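Xaa-Pro dipeptidase (Lactobacillus brevis, PDB 3I7M) is probably a manganese-dependent metallopeptidase of family M24B that releases amino acids from Xaa-Pro dipeptides, represented here by its N-terminal domain alone. Local coordinates at residues Q8-W12 with D129-I134; M20-P26 with A103-L109. All coordinates share one frame; numbering follows the deposited sequence. Where two conformers were deposited one is given.

Contact 1: residues Q8-W12 with D129-I134; sequences QIQQW and DITSFI
One face of the Trp12 indole is shared by two residues of 129-134: Ile130 covers the six-membered ring and Phe133 the five-membered ring. The Ile130 contact is a CH-pi approach, CG1 standing 3.7 Å from the centroid of the Trp12 six-membered ring and only 4° off its normal, while Ile130 CD1 reaches on over Trp12 CE3. The two aromatic rings meet obliquely, neither stacked nor edge-to-face: the Phe133 ring centroid lies 4.2 Å from that of the Trp12 five-membered ring, with the planes inclined at 36°. Trp12 and Phe133 run past each other in opposite directions, so Trp12 CB comes to rest over the phenyl face, 4.0 Å from the Phe133 centroid, as a second CH-pi contact. Trp12 starts with CG anti to the backbone N (chi1 -179°), as does Phe133, which lays each ring alongside the other helix. At the edge of the phenyl ring, near its plane, Ile9 CG1 touches Phe133 CE2 at 4.1 Å. Ile9 CD1, the end of that same branch, meets Ile134 CD1, while the CG2 branch meets Ile130 CD1 at 3.9 Å, the two side chains crossing at about a right angle. Asp129 fixes the start of the second helix, its OD1 accepting from Thr131 N at 3.0 Å and also from Thr131 OG1. His16 stacks on Trp12, and Thr21 and Leu23 of strand 20-23 touch Ile130, so the packing carries on into the sheet. This is helix-on-helix packing within the creatinase/prolidase N-terminal domain: helix 5-15, near the start of the chain, lies against helix 131-136 through an aromatic and isoleucine interface.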
ATOM      1  N   GLN A   8       0.504 -14.430   2.985  1.00 13.72           N
ATOM      2  CA  GLN A   8       1.241 -14.263   4.195  1.00 13.99           C
ATOM      3  C   GLN A   8       1.086 -12.858   4.783  1.00 12.66           C
ATOM      4  O   GLN A   8       0.917 -12.715   6.000  1.00 13.49           O
ATOM      5  CB  GLN A   8       2.731 -14.563   3.984  1.00 13.87           C
ATOM      6  CG  GLN A   8       3.060 -16.051   3.716  1.00 17.20           C
ATOM      7  CD  GLN A   8       4.550 -16.235   3.418  1.00 20.33           C
ATOM      8  OE1 GLN A   8       5.386 -16.001   4.271  1.00 22.95           O
ATOM      9  NE2 GLN A   8       4.876 -16.656   2.209  1.00 28.84           N
ATOM     10  N   ILE A   9       1.140 -11.842   3.919  1.00 12.89           N
ATOM     11  CA  ILE A   9       0.930 -10.469   4.419  1.00 11.75           C
ATOM     12  C   ILE A   9      -0.476 -10.234   4.873  1.00 12.55           C
ATOM     13  O   ILE A   9      -0.698  -9.561   5.882  1.00 11.55           O
ATOM     14  CB  ILE A   9       1.359  -9.441   3.372  1.00 11.09           C
ATOM     15  CG1 ILE A   9       2.857  -9.586   3.135  1.00 14.24           C
ATOM     16  CG2 ILE A   9       1.188  -7.995   3.876  1.00 13.07           C
ATOM     17  CD1 ILE A   9       3.374  -8.965   1.880  1.00 16.05           C
ATOM     18  N   GLN A  10      -1.431 -10.778   4.132  0.60 12.71           N
ATOM     19  CA  GLN A  10      -2.805 -10.656   4.558  0.60 12.64           C
ATOM     20  C   GLN A  10      -3.007 -11.287   5.920  0.60 12.29           C
ATOM     21  O   GLN A  10      -3.669 -10.724   6.791  0.60 11.72           O
ATOM     22  CB  GLN A  10      -3.713 -11.297   3.500  0.60 12.58           C
ATOM     23  CG  GLN A  10      -5.120 -11.394   3.954  0.60 14.73           C
ATOM     24  CD  GLN A  10      -5.993 -11.831   2.804  0.60 15.26           C
ATOM     25  OE1 GLN A  10      -6.015 -13.012   2.446  0.60 19.33           O
ATOM     26  NE2 GLN A  10      -6.662 -10.872   2.169  0.60 17.20           N
ATOM     27  N   GLN A  11      -2.396 -12.450   6.108  0.60 13.00           N
ATOM     28  CA  GLN A  11      -2.538 -13.155   7.373  0.60 13.09           C
ATOM     29  C   GLN A  11      -1.954 -12.344   8.540  0.60 11.94           C
ATOM     30  O   GLN A  11      -2.530 -12.232   9.636  0.60 13.07           O
ATOM     31  CB  GLN A  11      -1.880 -14.546   7.268  0.60 13.33           C
ATOM     32  CG  GLN A  11      -1.973 -15.370   8.524  0.60 17.37           C
ATOM     33  CD  GLN A  11      -1.105 -16.606   8.463  0.60 21.08           C
ATOM     34  OE1 GLN A  11       0.052 -16.604   8.921  0.60 23.64           O
ATOM     35  NE2 GLN A  11      -1.655 -17.678   7.905  0.60 24.23           N
ATOM     36  N   TRP A  12      -0.783 -11.771   8.291  1.00 10.91           N
ATOM     37  CA  TRP A  12      -0.086 -10.943   9.279  1.00 10.83           C
ATOM     38  C   TRP A  12      -0.974  -9.767   9.657  1.00 11.42           C
ATOM     39  O   TRP A  12      -1.113  -9.425  10.818  1.00 10.13           O
ATOM     40  CB  TRP A  12       1.292 -10.484   8.734  1.00 11.57           C
ATOM     41  CG  TRP A  12       2.091  -9.662   9.682  1.00 11.34           C
ATOM     42  CD1 TRP A  12       3.070 -10.082  10.513  1.00 11.85           C
ATOM     43  CD2 TRP A  12       1.965  -8.220   9.930  1.00  9.42           C
ATOM     44  NE1 TRP A  12       3.590  -9.019  11.223  1.00 12.00           N
ATOM     45  CE2 TRP A  12       2.911  -7.876  10.899  1.00 11.10           C
ATOM     46  CE3 TRP A  12       1.179  -7.207   9.372  1.00 11.01           C
ATOM     47  CZ2 TRP A  12       3.063  -6.571  11.363  1.00 10.98           C
ATOM     48  CZ3 TRP A  12       1.294  -5.945   9.851  1.00 11.38           C
ATOM     49  CH2 TRP A  12       2.224  -5.618  10.857  1.00 11.83           C
ATOM     50  N   ASP A 129       4.114  -1.668  12.626  1.00  8.33           N
ATOM     51  CA  ASP A 129       5.282  -1.603  11.772  1.00  7.67           C
ATOM     52  C   ASP A 129       5.483  -2.988  11.212  1.00  8.51           C
ATOM     53  O   ASP A 129       5.700  -3.936  11.939  1.00  8.78           O
ATOM     54  CB  ASP A 129       6.496  -1.115  12.562  1.00  8.81           C
ATOM     55  CG  ASP A 129       7.670  -0.776  11.692  1.00 11.74           C
ATOM     56  OD1 ASP A 129       7.583  -0.931  10.466  1.00 10.07           O
ATOM     57  OD2 ASP A 129       8.674  -0.308  12.267  1.00 12.28           O
ATOM     58  N   ILE A 130       5.406  -3.104   9.892  1.00  6.69           N
ATOM     59  CA  ILE A 130       5.641  -4.367   9.190  1.00  8.07           C
ATOM     60  C   ILE A 130       7.081  -4.516   8.704  1.00  7.46           C
ATOM     61  O   ILE A 130       7.426  -5.554   8.131  1.00  9.16           O
ATOM     62  CB  ILE A 130       4.606  -4.587   8.054  1.00  6.50           C
ATOM     63  CG1 ILE A 130       4.460  -6.049   7.669  1.00  7.77           C
ATOM     64  CG2 ILE A 130       4.877  -3.630   6.856  1.00  8.53           C
ATOM     65  CD1 ILE A 130       3.294  -6.322   6.759  1.00  8.68           C
ATOM     66  N   THR A 131       7.940  -3.542   9.055  1.00  9.56           N
ATOM     67  CA  THR A 131       9.340  -3.543   8.592  1.00 10.59           C
ATOM     68  C   THR A 131      10.036  -4.892   8.879  1.00 10.86           C
ATOM     69  O   THR A 131      10.587  -5.513   7.982  1.00 11.28           O
ATOM     70  CB  THR A 131      10.114  -2.394   9.221  1.00 11.41           C
ATOM     71  OG1 THR A 131       9.581  -1.178   8.703  1.00 10.84           O
ATOM     72  CG2 THR A 131      11.649  -2.494   8.847  1.00 12.24           C
ATOM     73  N   SER A 132       9.980  -5.335  10.134  1.00 10.79           N
ATOM     74  CA  SER A 132      10.673  -6.546  10.539  0.60 10.82           C
ATOM     75  C   SER A 132      10.091  -7.790   9.849  1.00 10.06           C
ATOM     76  O   SER A 132      10.844  -8.710   9.427  1.00 10.58           O
ATOM     77  CB  SER A 132      10.601  -6.700  12.050  0.60 11.49           C
ATOM     78  OG  SER A 132      11.147  -7.936  12.423  0.60 13.97           O
ATOM     79  N   PHE A 133       8.753  -7.876   9.777  1.00  8.98           N
ATOM     80  CA  PHE A 133       8.063  -9.012   9.134  1.00  8.86           C
ATOM     81  C   PHE A 133       8.516  -9.143   7.631  1.00  9.40           C
ATOM     82  O   PHE A 133       8.900 -10.227   7.122  1.00 11.13           O
ATOM     83  CB  PHE A 133       6.567  -8.936   9.241  1.00  9.64           C
ATOM     84  CG  PHE A 133       5.827 -10.076   8.514  1.00  9.17           C
ATOM     85  CD1 PHE A 133       5.648 -11.320   9.110  1.00 11.34           C
ATOM     86  CD2 PHE A 133       5.306  -9.910   7.252  1.00 10.12           C
ATOM     87  CE1 PHE A 133       5.008 -12.362   8.433  1.00 10.34           C
ATOM     88  CE2 PHE A 133       4.652 -10.929   6.596  1.00 13.15           C
ATOM     89  CZ  PHE A 133       4.501 -12.164   7.194  1.00 13.20           C
ATOM     90  N   ILE A 134       8.534  -8.009   6.929  1.00  9.95           N
ATOM     91  CA  ILE A 134       8.956  -8.007   5.531  1.00 11.75           C
ATOM     92  C   ILE A 134      10.439  -8.423   5.468  1.00 13.79           C
ATOM     93  O   ILE A 134      10.851  -9.152   4.543  1.00 15.74           O
ATOM     94  CB  ILE A 134       8.741  -6.620   4.879  1.00 10.87           C
ATOM     95  CG1 ILE A 134       7.260  -6.223   4.775  1.00 11.60           C
ATOM     96  CG2 ILE A 134       9.539  -6.566   3.526  1.00 13.04           C
ATOM     97  CD1 ILE A 134       6.329  -7.191   4.081  1.00 11.08           C
TER

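Contact 2: residues M20-P26 with A103-L109; sequences MTYLSNP and AIEKGQL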
HETATM    1  N   MSE A  20      -5.693  -2.497   7.438  1.00 10.02           N
HETATM    2  CA  MSE A  20      -4.981  -2.605   6.159  1.00 10.56           C
HETATM    3  C   MSE A  20      -3.517  -2.432   6.455  1.00  9.00           C
HETATM    4  O   MSE A  20      -3.111  -1.917   7.495  1.00 10.43           O
HETATM    5  CB  MSE A  20      -5.419  -1.632   5.118  1.00 12.94           C
HETATM    6  CG  MSE A  20      -5.163  -0.223   5.550  1.00 14.23           C
HETATM    7 SE   MSE A  20      -5.952   1.049   4.335  0.60 19.54          SE
HETATM    8  CE  MSE A  20      -5.130   2.567   4.919  1.00 19.09           C
ATOM      9  N   THR A  21      -2.714  -2.898   5.496  1.00  8.98           N
ATOM     10  CA  THR A  21      -1.276  -2.675   5.444  1.00  8.88           C
ATOM     11  C   THR A  21      -0.969  -1.849   4.205  1.00  9.16           C
ATOM     12  O   THR A  21      -1.400  -2.242   3.105  1.00  9.82           O
ATOM     13  CB  THR A  21      -0.589  -3.996   5.440  1.00  9.81           C
ATOM     14  OG1 THR A  21      -0.742  -4.582   6.748  1.00 10.28           O
ATOM     15  CG2 THR A  21       0.882  -3.853   5.166  1.00 11.42           C
ATOM     16  N   TYR A  22      -0.199  -0.777   4.378  1.00  8.60           N
ATOM     17  CA  TYR A  22       0.181   0.123   3.271  1.00  8.45           C
ATOM     18  C   TYR A  22       1.646  -0.083   3.036  1.00  7.30           C
ATOM     19  O   TYR A  22       2.470   0.311   3.895  1.00  8.40           O
ATOM     20  CB  TYR A  22      -0.157   1.550   3.688  1.00  7.91           C
ATOM     21  CG  TYR A  22       0.216   2.562   2.629  1.00  8.07           C
ATOM     22  CD1 TYR A  22      -0.716   2.936   1.674  1.00 10.38           C
ATOM     23  CD2 TYR A  22       1.399   3.231   2.678  1.00  8.16           C
ATOM     24  CE1 TYR A  22      -0.363   3.843   0.685  1.00  9.81           C
ATOM     25  CE2 TYR A  22       1.760   4.172   1.667  1.00  8.67           C
ATOM     26  CZ  TYR A  22       0.829   4.464   0.739  1.00  7.96           C
ATOM     27  OH  TYR A  22       1.182   5.366  -0.280  1.00 12.57           O
ATOM     28  N   LEU A  23       2.035  -0.708   1.919  1.00  8.64           N
ATOM     29  CA  LEU A  23       3.447  -0.985   1.555  1.00  8.23           C
ATOM     30  C   LEU A  23       3.914   0.090   0.574  1.00  8.00           C
ATOM     31  O   LEU A  23       3.206   0.369  -0.433  1.00 10.03           O
ATOM     32  CB  LEU A  23       3.530  -2.342   0.930  1.00  9.61           C
ATOM     33  CG  LEU A  23       3.137  -3.480   1.867  1.00  8.71           C
ATOM     34  CD1 LEU A  23       3.233  -4.782   1.055  1.00 12.16           C
ATOM     35  CD2 LEU A  23       3.918  -3.547   3.164  1.00  8.93           C
ATOM     36  N   SER A  24       5.036   0.697   0.925  1.00  7.37           N
ATOM     37  CA  SER A  24       5.623   1.818   0.158  1.00  8.50           C
ATOM     38  C   SER A  24       7.056   1.591  -0.253  1.00  8.73           C
ATOM     39  O   SER A  24       7.598   2.439  -1.008  1.00  9.55           O
ATOM     40  CB  SER A  24       5.528   3.087   1.025  1.00  9.29           C
ATOM     41  OG  SER A  24       6.188   2.886   2.285  1.00  8.62           O
ATOM     42  N   ASN A  25       7.747   0.600   0.308  1.00  8.86           N
ATOM     43  CA  ASN A  25       9.166   0.405   0.030  1.00  9.55           C
ATOM     44  C   ASN A  25       9.293  -0.192  -1.373  1.00 10.32           C
ATOM     45  O   ASN A  25       8.781  -1.258  -1.580  1.00 10.43           O
ATOM     46  CB  ASN A  25       9.793  -0.473   1.127  1.00  9.47           C
ATOM     47  CG  ASN A  25      11.264  -0.647   1.008  1.00  9.48           C
ATOM     48  OD1 ASN A  25      11.891  -0.290  -0.016  1.00 12.40           O
ATOM     49  ND2 ASN A  25      11.853  -1.149   2.055  1.00 12.06           N
ATOM     50  N   PRO A  26       9.982   0.514  -2.296  1.00 10.89           N
ATOM     51  CA  PRO A  26      10.056  -0.070  -3.646  1.00 11.32           C
ATOM     52  C   PRO A  26      10.688  -1.477  -3.616  1.00 11.72           C
ATOM     53  O   PRO A  26      10.353  -2.291  -4.467  1.00 12.57           O
ATOM     54  CB  PRO A  26      10.941   0.889  -4.414  1.00 13.45           C
ATOM     55  CG  PRO A  26      10.947   2.178  -3.628  1.00 14.57           C
ATOM     56  CD  PRO A  26      10.609   1.844  -2.206  1.00 11.12           C
ATOM     57  N   ALA A 103      -0.942  -0.665   9.306  1.00  8.25           N
ATOM     58  CA  ALA A 103       0.462  -1.020   9.325  1.00  7.24           C
ATOM     59  C   ALA A 103       1.159  -0.371   8.140  1.00  8.17           C
ATOM     60  O   ALA A 103       0.589  -0.289   7.043  1.00  8.68           O
ATOM     61  CB  ALA A 103       0.604  -2.522   9.231  1.00  8.66           C
ATOM     62  N   ILE A 104       2.355   0.129   8.415  1.00  7.34           N
ATOM     63  CA  ILE A 104       3.213   0.757   7.398  1.00  6.49           C
ATOM     64  C   ILE A 104       4.644   0.201   7.550  1.00  6.34           C
ATOM     65  O   ILE A 104       4.966  -0.439   8.575  1.00  7.33           O
ATOM     66  CB  ILE A 104       3.207   2.298   7.458  1.00  7.36           C
ATOM     67  CG1 ILE A 104       3.432   2.776   8.876  1.00  7.65           C
ATOM     68  CG2 ILE A 104       1.869   2.814   6.894  1.00  8.28           C
ATOM     69  CD1 ILE A 104       3.783   4.212   8.965  1.00 10.32           C
ATOM     70  N   GLU A 105       5.513   0.480   6.607  1.00  6.75           N
ATOM     71  CA  GLU A 105       6.916   0.126   6.633  1.00  6.91           C
ATOM     72  C   GLU A 105       7.622   1.360   7.191  1.00  6.32           C
ATOM     73  O   GLU A 105       8.131   2.245   6.479  1.00  6.73           O
ATOM     74  CB  GLU A 105       7.421  -0.163   5.210  1.00  6.64           C
ATOM     75  CG  GLU A 105       6.710  -1.392   4.665  1.00  7.03           C
ATOM     76  CD  GLU A 105       7.238  -1.757   3.312  1.00  9.03           C
ATOM     77  OE1 GLU A 105       6.721  -1.229   2.292  1.00  9.06           O
ATOM     78  OE2 GLU A 105       8.138  -2.625   3.242  1.00  9.68           O
ATOM     79  N   LYS A 106       7.693   1.427   8.503  1.00  7.19           N
ATOM     80  CA  LYS A 106       8.144   2.656   9.160  1.00  7.33           C
ATOM     81  C   LYS A 106       9.594   2.961   8.923  1.00  7.06           C
ATOM     82  O   LYS A 106      10.026   4.110   9.005  1.00  6.95           O
ATOM     83  CB  LYS A 106       7.899   2.591  10.667  1.00  7.78           C
ATOM     84  CG  LYS A 106       6.436   2.550  10.952  1.00  8.14           C
ATOM     85  CD  LYS A 106       6.086   2.745  12.461  1.00  9.15           C
ATOM     86  CE  LYS A 106       4.590   2.971  12.692  1.00 10.85           C
ATOM     87  NZ  LYS A 106       4.267   3.175  14.205  1.00  9.69           N
ATOM     88  N   GLY A 107      10.441   1.974   8.648  1.00  7.30           N
ATOM     89  CA  GLY A 107      11.830   2.250   8.355  1.00  6.77           C
ATOM     90  C   GLY A 107      12.064   3.003   7.077  1.00  6.18           C
ATOM     91  O   GLY A 107      13.119   3.645   6.910  1.00  7.95           O
ATOM     92  N   GLN A 108      11.108   2.982   6.167  1.00  6.71           N
ATOM     93  CA  GLN A 108      11.221   3.614   4.851  1.00  7.33           C
ATOM     94  C   GLN A 108      10.256   4.783   4.677  1.00  7.22           C
ATOM     95  O   GLN A 108      10.634   5.743   3.988  1.00  8.18           O
ATOM     96  CB  GLN A 108      11.042   2.548   3.736  1.00  7.75           C
ATOM     97  CG  GLN A 108      11.125   3.108   2.319  1.00  8.82           C
ATOM     98  CD  GLN A 108       9.856   3.655   1.765  1.00 11.04           C
ATOM     99  OE1 GLN A 108       9.878   4.419   0.739  1.00 16.96           O
ATOM    100  NE2 GLN A 108       8.809   3.206   2.278  1.00  9.37           N
ATOM    101  N   LEU A 109       9.032   4.711   5.164  1.00  6.54           N
ATOM    102  CA  LEU A 109       7.998   5.703   4.812  1.00  6.03           C
ATOM    103  C   LEU A 109       8.324   7.027   5.487  1.00  6.92           C
ATOM    104  O   LEU A 109       8.560   7.069   6.712  1.00  6.69           O
ATOM    105  CB  LEU A 109       6.628   5.178   5.206  1.00  6.98           C
ATOM    106  CG  LEU A 109       5.473   6.055   4.749  1.00  7.00           C
ATOM    107  CD1 LEU A 109       5.426   6.195   3.237  1.00  7.63           C
ATOM    108  CD2 LEU A 109       4.149   5.553   5.300  1.00 11.18           C
TER
HETATM  109  O   HOH W   1       4.576   1.944   4.345  1.00  8.70           O
HETATM  110  O   HOH W   2      10.452  -2.258   4.428  1.00 13.77           O
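Glu105 sets out with CG anti to its own carbonyl carbon (chi1 -65°) and stays extended at chi2, which carries its carboxylate across to the backbone where strand 20-23 ends. Ser24 OG sits between its backbone N and carbonyl carbon (chi1 57°), where it meets the amide of Gln108, whose chain bends at chi2. Two consecutive N-H groups converge on Glu105 OE1: Ser24 N arrives nearly along the C-O axis at 2.9 Å on a bent bond, whereas Asn25 N comes from above the carboxylate plane with a straighter N-H...O angle of 169°. Glu105 OE2 bonds to Thr28 OG1 and, through a water, to Asn25 ND2; Leu23 CD2 packs against Glu105 CG at 3.8 Å. With an alanine here in place of Glu105, Ser24 N and Asn25 N would probably lose their shared acceptor and Thr28 OG1 its carboxylate partner, leaving the turn into helix 26-33 freer to move. Gln108 NE2 donates to Ser24 OG at 2.6 Å, nearly in its own amide plane, and Leu109 CD1 lies 3.5 Å from the same Ser24 OG. A second water joins Tyr22 O, Ser24 OG and Glu105 N where the two strands part. Before that point they pair as parallel strands, Ala103 N donating to Met20 O at 3.1 Å and Tyr22 N to Ala103 O at 2.8 Å. Asn25 is the N-cap of helix 26-33, its OD1 accepting from Lys27 N. Strand 20-23 runs inside the mixed sheet between antiparallel strand 45-48 and parallel strand 101-104; Tyr22 faces Trp85 and Ile88 of helix 84-94, while Leu23, on the other face, meets Thr28 and Leu32 of helix 26-33.

Contact 2 is nested in the chain between the two halves of contact 1, and their centres lie about 10 Å apart. They join directly where 103-109 meets 129-134: Ile130 N probably donates to Ile104 O at 3.0 Å, and Lys106 N to Asp129 OD1 at 3.1 Å. Asp129 OD1 therefore serves both the start of helix 131-136 and the turn after strand 101-104. Thr131 OG1 bonds to Gly107 N. Helix 5-15 is followed in the chain by strand 20-23, and Thr13 OG1 bonds to Thr21 OG1. Contact 1 packs on the sheet face carrying Thr21 and Leu23; contact 2 joins two inner strands. Neither contact includes a metal; the manganese-dependent catalytic domain probably lies outside this fragment.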